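Local atomic coordinates of hexapeptide transferase family protein (Anaplasma phagocytophilum, PDB entry 3IXC), a protein that binds magnesium and is probably a transferase of unknown substrate, built as a left-handed parallel beta-helix. Residues P34-T39 and V52-N57; T39-G44 and S59-T64; V75-N80 and I98-T103; G116-V121 and Y175-A180. All coordinates share one frame; numbering follows the deposited sequence. Where two conformers were deposited one is given.

Contact 1 (P34-T39 and V52-N57); sequences PSVDST and VCIGKN
T39 OG1 is gripped by two groups: the backbone N of N57 donates to it across the contact (N57 N to T39 OG1 2.9 Å), and the same T39 OG1 donates a hydrogen bond to D37 OD1 at 2.7 Å. A chi1 of 65° tucks the hydroxyl between the backbone N and carbonyl carbon of T39, close enough to residues 52-57 to receive that N-H. D37 OD1 is itself shared. T39 N meets it on the anti lone pair at 3.0 Å and closes an Asx turn, while the threonine hydroxyl comes from above the carboxylate plane. Two donors on one oxygen would hold the carboxylate against rotation, which suits an aspartate where the chain leaves its strand; its carbon CG lies against K56 CA at 3.5 Å.

Upstream, the two strands run parallel, and their backbones exchange nearly straight bonds: S35 N to V52 O, I54 N to S35 O and D37 N to I54 O, each 2.9 Å. Side chains alternate. S35 and C53 share the exposed face, where small groups meet loosely. On the other face V36 and I54 lie side by side, V36 CG2 against I54 CG1 at 3.9 Å, and beta-branched residues suit the extended chain there.

V36 and P34 also rest on L26, I54 and V52 on L66, so this face looks into the coils of the beta-helix. Strand 52-54 is bonded on its other edge to strand 72-75, and N57 OD1 is held by R188 from the C-terminal helix.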
loop_
_atom_site.group_PDB
_atom_site.type_symbol
_atom_site.label_atom_id
_atom_site.label_comp_id
_atom_site.label_asym_id
_atom_site.label_seq_id
_atom_site.Cartn_x
_atom_site.Cartn_y
_atom_site.Cartn_z
ATOM N N PRO A 34 22.445 -5.978 3.416
ATOM C CA PRO A 34 22.493 -4.636 2.837
ATOM C C PRO A 34 23.689 -3.816 3.296
ATOM O O PRO A 34 24.222 -4.044 4.386
ATOM C CB PRO A 34 21.203 -3.992 3.347
ATOM C CG PRO A 34 20.266 -5.160 3.560
ATOM C CD PRO A 34 21.158 -6.243 4.094
ATOM N N SER A 35 24.104 -2.890 2.437
ATOM C CA SER A 35 25.146 -1.928 2.765
ATOM C C SER A 35 24.480 -0.567 2.900
ATOM O O SER A 35 23.969 -0.016 1.925
ATOM C CB SER A 35 26.223 -1.908 1.681
ATOM O OG SER A 35 26.920 -3.142 1.636
ATOM N N VAL A 36 24.466 -0.040 4.124
ATOM C CA VAL A 36 23.761 1.211 4.423
ATOM C C VAL A 36 24.716 2.280 4.961
ATOM O O VAL A 36 25.386 2.080 5.979
ATOM C CB VAL A 36 22.596 0.978 5.433
ATOM C CG1 VAL A 36 21.858 2.285 5.742
ATOM C CG2 VAL A 36 21.611 -0.056 4.899
ATOM N N ASP A 37 24.777 3.414 4.269
ATOM C CA ASP A 37 25.587 4.543 4.731
ATOM C C ASP A 37 25.105 4.962 6.124
ATOM O O ASP A 37 23.901 4.997 6.389
ATOM C CB ASP A 37 25.485 5.708 3.739
ATOM C CG ASP A 37 26.549 6.777 3.963
ATOM O OD1 ASP A 37 26.431 7.558 4.925
ATOM O OD2 ASP A 37 27.497 6.851 3.159
ATOM N N SER A 38 26.048 5.267 7.014
ATOM C CA SER A 38 25.715 5.638 8.393
ATOM C C SER A 38 24.873 6.918 8.506
ATOM O O SER A 38 24.234 7.152 9.535
ATOM C CB SER A 38 26.991 5.765 9.233
ATOM O OG SER A 38 27.760 6.871 8.803
ATOM N N THR A 39 24.861 7.730 7.449
ATOM C CA THR A 39 24.107 8.987 7.457
ATOM C C THR A 39 22.694 8.816 6.912
ATOM O O THR A 39 21.901 9.763 6.922
ATOM C CB THR A 39 24.818 10.107 6.661
ATOM O OG1 THR A 39 24.876 9.751 5.274
ATOM C CG2 THR A 39 26.231 10.351 7.196
ATOM N N VAL A 52 21.152 -4.860 -1.284
ATOM C CA VAL A 52 20.637 -3.495 -1.357
ATOM C C VAL A 52 21.711 -2.552 -0.839
ATOM O O VAL A 52 22.306 -2.811 0.209
ATOM C CB VAL A 52 19.366 -3.315 -0.493
ATOM C CG1 VAL A 52 18.846 -1.882 -0.576
ATOM C CG2 VAL A 52 18.266 -4.301 -0.911
ATOM N N CYS A 53 21.962 -1.483 -1.590
ATOM C CA CYS A 53 22.909 -0.440 -1.188
ATOM C C CYS A 53 22.175 0.879 -1.020
ATOM O O CYS A 53 21.442 1.299 -1.923
ATOM C CB CYS A 53 24.013 -0.279 -2.233
ATOM S SG CYS A 53 25.173 -1.645 -2.291
ATOM N N ILE A 54 22.370 1.516 0.130
ATOM C CA ILE A 54 21.687 2.768 0.489
ATOM C C ILE A 54 22.740 3.865 0.698
ATOM O O ILE A 54 23.596 3.734 1.591
ATOM C CB ILE A 54 20.874 2.613 1.808
ATOM C CG1 ILE A 54 19.895 1.431 1.746
ATOM C CG2 ILE A 54 20.129 3.906 2.146
ATOM C CD1 ILE A 54 18.751 1.639 0.788
ATOM N N GLY A 55 22.669 4.931 -0.095
ATOM C CA GLY A 55 23.669 5.994 -0.076
ATOM C C GLY A 55 23.550 7.030 1.023
ATOM O O GLY A 55 22.591 7.032 1.804
ATOM N N LYS A 56 24.550 7.911 1.064
ATOM C CA LYS A 56 24.629 9.025 2.002
ATOM C C LYS A 56 23.339 9.850 2.021
ATOM O O LYS A 56 22.824 10.218 0.969
ATOM C CB LYS A 56 25.825 9.908 1.608
ATOM C CG LYS A 56 25.869 11.280 2.221
ATOM C CD LYS A 56 27.141 12.001 1.758
ATOM C CE LYS A 56 27.201 13.428 2.286
ATOM N NZ LYS A 56 28.491 14.085 1.891
ATOM N N ASN A 57 22.831 10.134 3.221
ATOM C CA ASN A 57 21.683 11.032 3.409
ATOM C C ASN A 57 20.369 10.559 2.800
ATOM O O ASN A 57 19.430 11.342 2.708
ATOM C CB ASN A 57 21.986 12.456 2.903
ATOM C CG ASN A 57 23.093 13.141 3.692
ATOM O OD1 ASN A 57 23.317 12.853 4.879
ATOM N ND2 ASN A 57 23.784 14.071 3.039
#

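Contact 2 (T39-G44 and S59-T64); sequences TAFIAG and SIWYGT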
loop_
_atom_site.group_PDB
_atom_site.type_symbol
_atom_site.label_atom_id
_atom_site.label_comp_id
_atom_site.label_asym_id
_atom_site.label_seq_id
_atom_site.Cartn_x
_atom_site.Cartn_y
_atom_site.Cartn_z
ATOM N N THR A 39 24.861 7.730 7.449
ATOM C CA THR A 39 24.107 8.987 7.457
ATOM C C THR A 39 22.694 8.816 6.912
ATOM O O THR A 39 21.901 9.763 6.922
ATOM C CB THR A 39 24.818 10.107 6.661
ATOM O OG1 THR A 39 24.876 9.751 5.274
ATOM C CG2 THR A 39 26.231 10.351 7.196
ATOM N N ALA A 40 22.377 7.616 6.430
ATOM C CA ALA A 40 21.027 7.344 5.942
ATOM C C ALA A 40 20.069 7.149 7.112
ATOM O O ALA A 40 20.444 6.572 8.142
ATOM C CB ALA A 40 21.008 6.124 5.020
ATOM N N PHE A 41 18.848 7.656 6.965
ATOM C CA PHE A 41 17.784 7.373 7.915
ATOM C C PHE A 41 17.017 6.140 7.469
ATOM O O PHE A 41 16.535 6.078 6.336
ATOM C CB PHE A 41 16.823 8.560 8.047
ATOM C CG PHE A 41 15.559 8.230 8.805
ATOM C CD1 PHE A 41 15.601 7.959 10.168
ATOM C CD2 PHE A 41 14.334 8.180 8.151
ATOM C CE1 PHE A 41 14.427 7.649 10.875
ATOM C CE2 PHE A 41 13.165 7.880 8.841
ATOM C CZ PHE A 41 13.203 7.617 10.200
ATOM N N ILE A 42 16.919 5.154 8.361
ATOM C CA ILE A 42 16.105 3.969 8.105
ATOM C C ILE A 42 15.069 3.839 9.209
ATOM O O ILE A 42 15.418 3.642 10.384
ATOM C CB ILE A 42 16.950 2.668 8.074
ATOM C CG1 ILE A 42 18.229 2.845 7.230
ATOM C CG2 ILE A 42 16.094 1.495 7.624
ATOM C CD1 ILE A 42 17.994 3.074 5.744
ATOM N N ALA A 43 13.791 3.954 8.841
ATOM C CA ALA A 43 12.722 3.807 9.817
ATOM C C ALA A 43 12.807 2.429 10.461
ATOM O O ALA A 43 13.129 1.442 9.794
ATOM C CB ALA A 43 11.365 4.000 9.157
ATOM N N GLY A 44 12.514 2.374 11.759
ATOM C CA GLY A 44 12.668 1.149 12.533
ATOM C C GLY A 44 11.833 -0.033 12.076
ATOM O O GLY A 44 12.147 -1.186 12.407
ATOM N N SER A 59 16.805 8.427 2.839
ATOM C CA SER A 59 15.836 8.176 3.900
ATOM C C SER A 59 14.808 7.161 3.415
ATOM O O SER A 59 14.187 7.322 2.355
ATOM C CB SER A 59 15.184 9.472 4.420
ATOM O OG SER A 59 14.601 10.262 3.386
ATOM N N ILE A 60 14.683 6.095 4.190
ATOM C CA ILE A 60 13.807 4.967 3.869
ATOM C C ILE A 60 12.759 4.931 4.974
ATOM O O ILE A 60 13.091 4.736 6.145
ATOM C CB ILE A 60 14.617 3.645 3.805
ATOM C CG1 ILE A 60 15.852 3.800 2.887
ATOM C CG2 ILE A 60 13.727 2.477 3.405
ATOM C CD1 ILE A 60 15.535 4.121 1.406
ATOM N N TRP A 61 11.498 5.131 4.592
ATOM C CA TRP A 61 10.443 5.487 5.547
ATOM C C TRP A 61 9.641 4.297 6.090
ATOM O O TRP A 61 9.968 3.133 5.825
ATOM C CB TRP A 61 9.578 6.622 4.953
ATOM C CG TRP A 61 10.431 7.862 4.851
ATOM C CD1 TRP A 61 11.276 8.213 3.817
ATOM C CD2 TRP A 61 10.611 8.853 5.866
ATOM N NE1 TRP A 61 11.949 9.380 4.133
ATOM C CE2 TRP A 61 11.556 9.794 5.378
ATOM C CE3 TRP A 61 10.057 9.048 7.139
ATOM C CZ2 TRP A 61 11.954 10.916 6.120
ATOM C CZ3 TRP A 61 10.447 10.170 7.876
ATOM C CH2 TRP A 61 11.393 11.091 7.358
ATOM N N TYR A 62 8.645 4.598 6.918
ATOM C CA TYR A 62 7.943 3.571 7.679
ATOM C C TYR A 62 7.250 2.576 6.770
ATOM O O TYR A 62 6.601 2.964 5.805
ATOM C CB TYR A 62 6.934 4.231 8.606
ATOM C CG TYR A 62 7.603 5.052 9.680
ATOM C CD1 TYR A 62 8.075 4.442 10.849
ATOM C CD2 TYR A 62 7.771 6.432 9.530
ATOM C CE1 TYR A 62 8.709 5.190 11.842
ATOM C CE2 TYR A 62 8.405 7.190 10.526
ATOM C CZ TYR A 62 8.866 6.554 11.672
ATOM O OH TYR A 62 9.490 7.286 12.658
ATOM N N GLY A 63 7.424 1.293 7.076
ATOM C CA GLY A 63 6.744 0.230 6.344
ATOM C C GLY A 63 7.242 -0.021 4.928
ATOM O O GLY A 63 6.642 -0.806 4.191
ATOM N N THR A 64 8.332 0.637 4.543
ATOM C CA THR A 64 8.915 0.410 3.229
ATOM C C THR A 64 9.656 -0.933 3.207
ATOM O O THR A 64 10.264 -1.344 4.204
ATOM C CB THR A 64 9.776 1.626 2.785
ATOM O OG1 THR A 64 8.892 2.721 2.503
ATOM C CG2 THR A 64 10.600 1.320 1.536
#
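The ring of F41 presses an edge onto a face of W61, CE2 of F41 standing 3.7 Å from CZ3 of W61. The ring centres, taken on the six-membered ring of the indole, are 4.9 Å apart and the planes meet at 57°, an edge-to-face pair. F41 reaches the indole because its CG is anti to the backbone N (chi1 169°), which carries the ring past S59, whose CB lies at the ring edge, to the indole. Next to this pair, A43 sets its methyl over the face of Y62: CB is 3.9 Å from the ring centroid and only 18° off the normal, a CH-pi contact for which so small a side chain is well suited. On the opposite face of the sheet, I42 and I60 run side by side, I42 CD1 touching I60 CG1 at 3.6 Å.

Side chains at matching positions of successive coils stack in a left-handed parallel beta-helix, here I42 on I60, while F41 is bridged to S59. The backbones are joined by I60 N to F41 O (2.8 Å) and A43 N to I60 O (2.9 Å). After strand 59-60, residues W61-T64 make a type II turn, with G63 at positive phi and a bond from T64 N to W61 O.

Outward, Y190 and helix 170-188 cover the aromatic side. A weak bond from W61 NE1 to S59 OG (2.9 Å) may help to orient the indole, and R67 of the second subunit makes a cation-pi contact with it.

Contact 3 (V75-N80 and I98-T103); sequences VGEGTN and IGKFVT
T79 OG1 carries the side-chain hydrogen bonding at the centre: it donates to G99 O at 2.7 Å and accepts from V102 N at 2.9 Å. One hydroxyl thus serves two backbone groups where the paired coils bend. Further along, N80 ND2 reaches T103 OG1 (3.2 Å), the partner lying in the amide plane; N80 OD1 is taken by Q82, and the T103 hydroxyl also bonds S179.

Among backbone bonds, F101 N meets E77 O in the carbonyl plane at 2.8 Å. N80 N bonds V102 O, and G76 N bonds I98 O with a weaker second link to G99 O.

Ring and carbon contacts follow. F101 CG is anti to its carbonyl carbon (chi1 -54°), which folds the ring back beneath the other coil; E77 O sits over its centre, 4.1 Å above the plane. G78 packs closely on this ring, and with no side chain it avoids striking CE1. T79 CG2 touches I98 CG2 at 3.9 Å.

G76-T79 is a type II turn with G78 at positive phi, and F101 takes a similar positive-phi backbone in the next coil: stacked corners of a left-handed parallel beta-helix, between strands paired at V75-I98 and N80-T103.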
loop_
_atom_site.group_PDB
_atom_site.type_symbol
_atom_site.label_atom_id
_atom_site.label_comp_id
_atom_site.label_asym_id
_atom_site.label_seq_id
_atom_site.Cartn_x
_atom_site.Cartn_y
_atom_site.Cartn_z
ATOM N N VAL A 75 20.230 2.509 -4.146
ATOM C CA VAL A 75 19.573 3.764 -3.810
ATOM C C VAL A 75 20.632 4.842 -3.592
ATOM O O VAL A 75 21.427 4.768 -2.647
ATOM C CB VAL A 75 18.701 3.622 -2.543
ATOM C CG1 VAL A 75 18.019 4.952 -2.200
ATOM C CG2 VAL A 75 17.659 2.488 -2.714
ATOM N N GLY A 76 20.625 5.847 -4.463
ATOM C CA GLY A 76 21.654 6.883 -4.446
ATOM C C GLY A 76 21.545 7.869 -3.294
ATOM O O GLY A 76 20.536 7.923 -2.586
ATOM N N GLU A 77 22.614 8.646 -3.122
ATOM C CA GLU A 77 22.700 9.716 -2.132
ATOM C C GLU A 77 21.476 10.634 -2.168
ATOM O O GLU A 77 21.022 11.019 -3.245
ATOM C CB GLU A 77 23.965 10.549 -2.397
ATOM C CG GLU A 77 24.029 11.859 -1.631
ATOM C CD GLU A 77 25.216 12.737 -2.020
ATOM O OE1 GLU A 77 26.014 12.340 -2.902
ATOM O OE2 GLU A 77 25.349 13.830 -1.443
ATOM N N GLY A 78 20.956 10.981 -0.989
ATOM C CA GLY A 78 19.946 12.035 -0.865
ATOM C C GLY A 78 18.566 11.664 -1.377
ATOM O O GLY A 78 17.732 12.536 -1.594
ATOM N N THR A 79 18.333 10.367 -1.566
ATOM C CA THR A 79 17.052 9.879 -2.071
ATOM C C THR A 79 16.114 9.492 -0.938
ATOM O O THR A 79 16.541 8.881 0.050
ATOM C CB THR A 79 17.290 8.715 -3.056
ATOM O OG1 THR A 79 17.804 9.266 -4.278
ATOM C CG2 THR A 79 16.005 7.914 -3.356
ATOM N N ASN A 80 14.839 9.849 -1.087
ATOM C CA ASN A 80 13.813 9.415 -0.136
ATOM C C ASN A 80 12.876 8.397 -0.781
ATOM O O ASN A 80 12.461 8.552 -1.939
ATOM C CB ASN A 80 13.045 10.609 0.457
ATOM C CG ASN A 80 12.279 11.402 -0.591
ATOM O OD1 ASN A 80 11.124 11.103 -0.887
ATOM N ND2 ASN A 80 12.920 12.420 -1.151
ATOM N N ILE A 98 18.265 3.294 -8.519
ATOM C CA ILE A 98 17.652 4.578 -8.183
ATOM C C ILE A 98 18.777 5.564 -7.918
ATOM O O ILE A 98 19.673 5.298 -7.105
ATOM C CB ILE A 98 16.716 4.448 -6.958
ATOM C CG1 ILE A 98 15.609 3.424 -7.254
ATOM C CG2 ILE A 98 16.102 5.811 -6.593
ATOM C CD1 ILE A 98 14.869 2.893 -6.028
ATOM N N GLY A 99 18.745 6.681 -8.640
ATOM C CA GLY A 99 19.830 7.663 -8.598
ATOM C C GLY A 99 19.812 8.537 -7.358
ATOM O O GLY A 99 19.225 8.172 -6.329
ATOM N N LYS A 100 20.463 9.691 -7.474
ATOM C CA LYS A 100 20.647 10.628 -6.374
ATOM C C LYS A 100 19.512 11.639 -6.321
ATOM O O LYS A 100 18.987 12.041 -7.354
ATOM C CB LYS A 100 21.963 11.390 -6.552
ATOM C CG LYS A 100 23.191 10.523 -6.659
ATOM C CD LYS A 100 24.399 11.426 -6.835
ATOM C CE LYS A 100 25.641 10.649 -7.194
ATOM N NZ LYS A 100 26.773 11.580 -7.471
ATOM N N PHE A 101 19.150 12.060 -5.110
ATOM C CA PHE A 101 18.152 13.126 -4.916
ATOM C C PHE A 101 16.825 12.824 -5.604
ATOM O O PHE A 101 16.175 13.711 -6.161
ATOM C CB PHE A 101 18.743 14.490 -5.322
ATOM C CG PHE A 101 20.031 14.797 -4.623
ATOM C CD1 PHE A 101 20.048 15.080 -3.257
ATOM C CD2 PHE A 101 21.235 14.768 -5.321
ATOM C CE1 PHE A 101 21.253 15.346 -2.596
ATOM C CE2 PHE A 101 22.437 15.030 -4.673
ATOM C CZ PHE A 101 22.447 15.324 -3.311
ATOM N N VAL A 102 16.440 11.548 -5.547
ATOM C CA VAL A 102 15.179 11.067 -6.106
ATOM C C VAL A 102 14.122 11.115 -5.002
ATOM O O VAL A 102 14.422 10.854 -3.830
ATOM C CB VAL A 102 15.329 9.612 -6.628
ATOM C CG1 VAL A 102 13.962 8.981 -6.930
ATOM C CG2 VAL A 102 16.193 9.585 -7.889
ATOM N N THR A 103 12.893 11.468 -5.380
ATOM C CA THR A 103 11.756 11.425 -4.463
ATOM C C THR A 103 10.801 10.337 -4.934
ATOM O O THR A 103 10.328 10.378 -6.084
ATOM C CB THR A 103 11.019 12.785 -4.409
ATOM O OG1 THR A 103 11.868 13.773 -3.797
ATOM C CG2 THR A 103 9.724 12.678 -3.575
#

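Contact 4 (G116-V121 and Y175-A180); sequences GNNAFV and YLQKSA
N118 and Q177 meet through their side-chain amides, N118 ND2 donating to Q177 OE1 at 2.9 Å in an almost straight bond of 172°. The acceptor lies in the amide plane of N118, yet the two amides are turned 75° against each other, so neither lies flat on the other. Q177 manages this by leaving the helix with CG anti to the backbone N and then bending at chi2 (64°), which brings its carbonyl oxygen back to the turn. N118 occupies the positive-phi corner of the type II turn G116-A119, a backbone shape that asparagine tolerates better than most residues, and its ND2 also donates to F101 O in the neighbouring coil.

L176 points straight at the turn. Its CG lies anti to the carbonyl carbon; CD1 continues the chain in extended form, and the other branch, CD2, turns to F120 CB at 3.6 Å, so that the side chain spreads over N118 O. The ring of F120 reaches from its strand to the helix. Its CE1 meets Y175 CE2 at 3.6 Å, the rings crossing obliquely. S179, small enough to fit here, puts CB in plane at the edge of F120 and OG 3.6 Å from F120 CE1; its hydroxyl is hydrogen-bonded to T103.

At this contact the helix is held against the flank of the beta-helix mainly by apolar packing. The single amide-to-amide hydrogen bond would add direction to that grip, whereas N118 O, buried under L176 with no polar partner, probably costs some of the energy gained.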
loop_
_atom_site.group_PDB
_atom_site.type_symbol
_atom_site.label_atom_id
_atom_site.label_comp_id
_atom_site.label_asym_id
_atom_site.label_seq_id
_atom_site.Cartn_x
_atom_site.Cartn_y
_atom_site.Cartn_z
ATOM N N GLY A 116 16.623 8.020 -12.856
ATOM C CA GLY A 116 17.776 8.917 -12.908
ATOM C C GLY A 116 17.771 9.915 -11.772
ATOM O O GLY A 116 16.772 10.064 -11.054
ATOM N N ASN A 117 18.890 10.617 -11.599
ATOM C CA ASN A 117 18.974 11.635 -10.553
ATOM C C ASN A 117 17.821 12.622 -10.663
ATOM O O ASN A 117 17.430 13.004 -11.765
ATOM C CB ASN A 117 20.284 12.417 -10.636
ATOM C CG ASN A 117 21.507 11.530 -10.565
ATOM O OD1 ASN A 117 21.464 10.406 -10.052
ATOM N ND2 ASN A 117 22.625 12.042 -11.080
ATOM N N ASN A 118 17.291 13.027 -9.514
ATOM C CA ASN A 118 16.210 14.018 -9.445
ATOM C C ASN A 118 14.894 13.567 -10.077
ATOM O O ASN A 118 14.022 14.403 -10.313
ATOM C CB ASN A 118 16.615 15.362 -10.084
ATOM C CG ASN A 118 17.478 16.248 -9.183
ATOM O OD1 ASN A 118 18.258 17.049 -9.694
ATOM N ND2 ASN A 118 17.305 16.158 -7.860
ATOM N N ALA A 119 14.744 12.270 -10.358
ATOM C CA ALA A 119 13.430 11.727 -10.741
ATOM C C ALA A 119 12.452 11.886 -9.578
ATOM O O ALA A 119 12.857 11.861 -8.404
ATOM C CB ALA A 119 13.536 10.260 -11.138
ATOM N N PHE A 120 11.174 12.060 -9.902
ATOM C CA PHE A 120 10.142 12.293 -8.888
ATOM C C PHE A 120 8.982 11.379 -9.231
ATOM O O PHE A 120 8.363 11.515 -10.295
ATOM C CB PHE A 120 9.709 13.767 -8.900
ATOM C CG PHE A 120 8.793 14.166 -7.764
ATOM C CD1 PHE A 120 9.258 15.000 -6.746
ATOM C CD2 PHE A 120 7.468 13.728 -7.717
ATOM C CE1 PHE A 120 8.425 15.389 -5.693
ATOM C CE2 PHE A 120 6.614 14.115 -6.657
ATOM C CZ PHE A 120 7.093 14.950 -5.652
ATOM N N VAL A 121 8.703 10.438 -8.336
ATOM C CA VAL A 121 7.618 9.476 -8.548
ATOM C C VAL A 121 6.490 9.816 -7.593
ATOM O O VAL A 121 6.633 9.682 -6.373
ATOM C CB VAL A 121 8.091 8.019 -8.319
ATOM C CG1 VAL A 121 6.938 7.036 -8.561
ATOM C CG2 VAL A 121 9.264 7.682 -9.220
ATOM N N TYR A 175 11.507 22.127 -7.996
ATOM C CA TYR A 175 11.026 21.313 -6.879
ATOM C C TYR A 175 11.678 19.936 -6.806
ATOM O O TYR A 175 11.673 19.303 -5.755
ATOM C CB TYR A 175 9.500 21.176 -6.891
ATOM C CG TYR A 175 8.953 20.565 -5.606
ATOM C CD1 TYR A 175 9.015 21.258 -4.399
ATOM C CD2 TYR A 175 8.389 19.286 -5.606
ATOM C CE1 TYR A 175 8.527 20.688 -3.206
ATOM C CE2 TYR A 175 7.897 18.716 -4.433
ATOM C CZ TYR A 175 7.969 19.419 -3.241
ATOM O OH TYR A 175 7.471 18.844 -2.091
ATOM N N LEU A 176 12.227 19.453 -7.917
ATOM C CA LEU A 176 12.856 18.129 -7.897
ATOM C C LEU A 176 13.991 18.093 -6.873
ATOM O O LEU A 176 14.033 17.206 -6.008
ATOM C CB LEU A 176 13.360 17.741 -9.286
ATOM C CG LEU A 176 12.326 17.779 -10.416
ATOM C CD1 LEU A 176 13.020 17.604 -11.767
ATOM C CD2 LEU A 176 11.222 16.726 -10.229
ATOM N N GLN A 177 14.893 19.073 -6.943
ATOM C CA GLN A 177 15.986 19.132 -5.971
ATOM C C GLN A 177 15.494 19.568 -4.595
ATOM O O GLN A 177 15.960 19.049 -3.582
ATOM C CB GLN A 177 17.134 20.035 -6.449
ATOM C CG GLN A 177 18.366 20.072 -5.521
ATOM C CD GLN A 177 19.110 18.733 -5.379
ATOM O OE1 GLN A 177 19.000 17.844 -6.228
ATOM N NE2 GLN A 177 19.893 18.605 -4.307
ATOM N N LYS A 178 14.554 20.513 -4.560
ATOM C CA LYS A 178 14.017 20.998 -3.285
ATOM C C LYS A 178 13.349 19.891 -2.467
ATOM O O LYS A 178 13.582 19.784 -1.264
ATOM C CB LYS A 178 13.059 22.173 -3.497
ATOM C CG LYS A 178 12.668 22.910 -2.221
ATOM C CD LYS A 178 13.878 23.484 -1.492
ATOM C CE LYS A 178 13.457 24.189 -0.216
ATOM N NZ LYS A 178 14.366 23.842 0.906
ATOM N N SER A 179 12.535 19.067 -3.124
ATOM C CA SER A 179 11.907 17.923 -2.454
ATOM C C SER A 179 12.941 17.040 -1.770
ATOM O O SER A 179 12.771 16.663 -0.606
ATOM C CB SER A 179 11.109 17.087 -3.459
ATOM O OG SER A 179 10.527 15.961 -2.829
ATOM N N ALA A 180 14.015 16.718 -2.492
ATOM C CA ALA A 180 15.059 15.845 -1.950
ATOM C C ALA A 180 15.748 16.505 -0.748
ATOM O O ALA A 180 15.945 15.866 0.283
ATOM C CB ALA A 180 16.076 15.477 -3.037
#

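Contacts 1, 2 and 3 each join successive coils of one left-handed beta-helix, whereas contact 4 brings the C-terminal helix onto its flank. Contact 1 lies at the surface and relies on backbone pairing and a polar turn; contact 2, which shares T39 with it and follows on the same coils, is buried and dominated by aromatic packing near a second subunit. Contact 3, nearest the centre of the chain, is mixed, with hydrogen bonds of hydroxyl and amide side chains at the corners. It touches contact 1 through C53 O and V75 N, and contact 4 through the hydroxyls of T103 and S179. Contacts 1 and 4 do not touch.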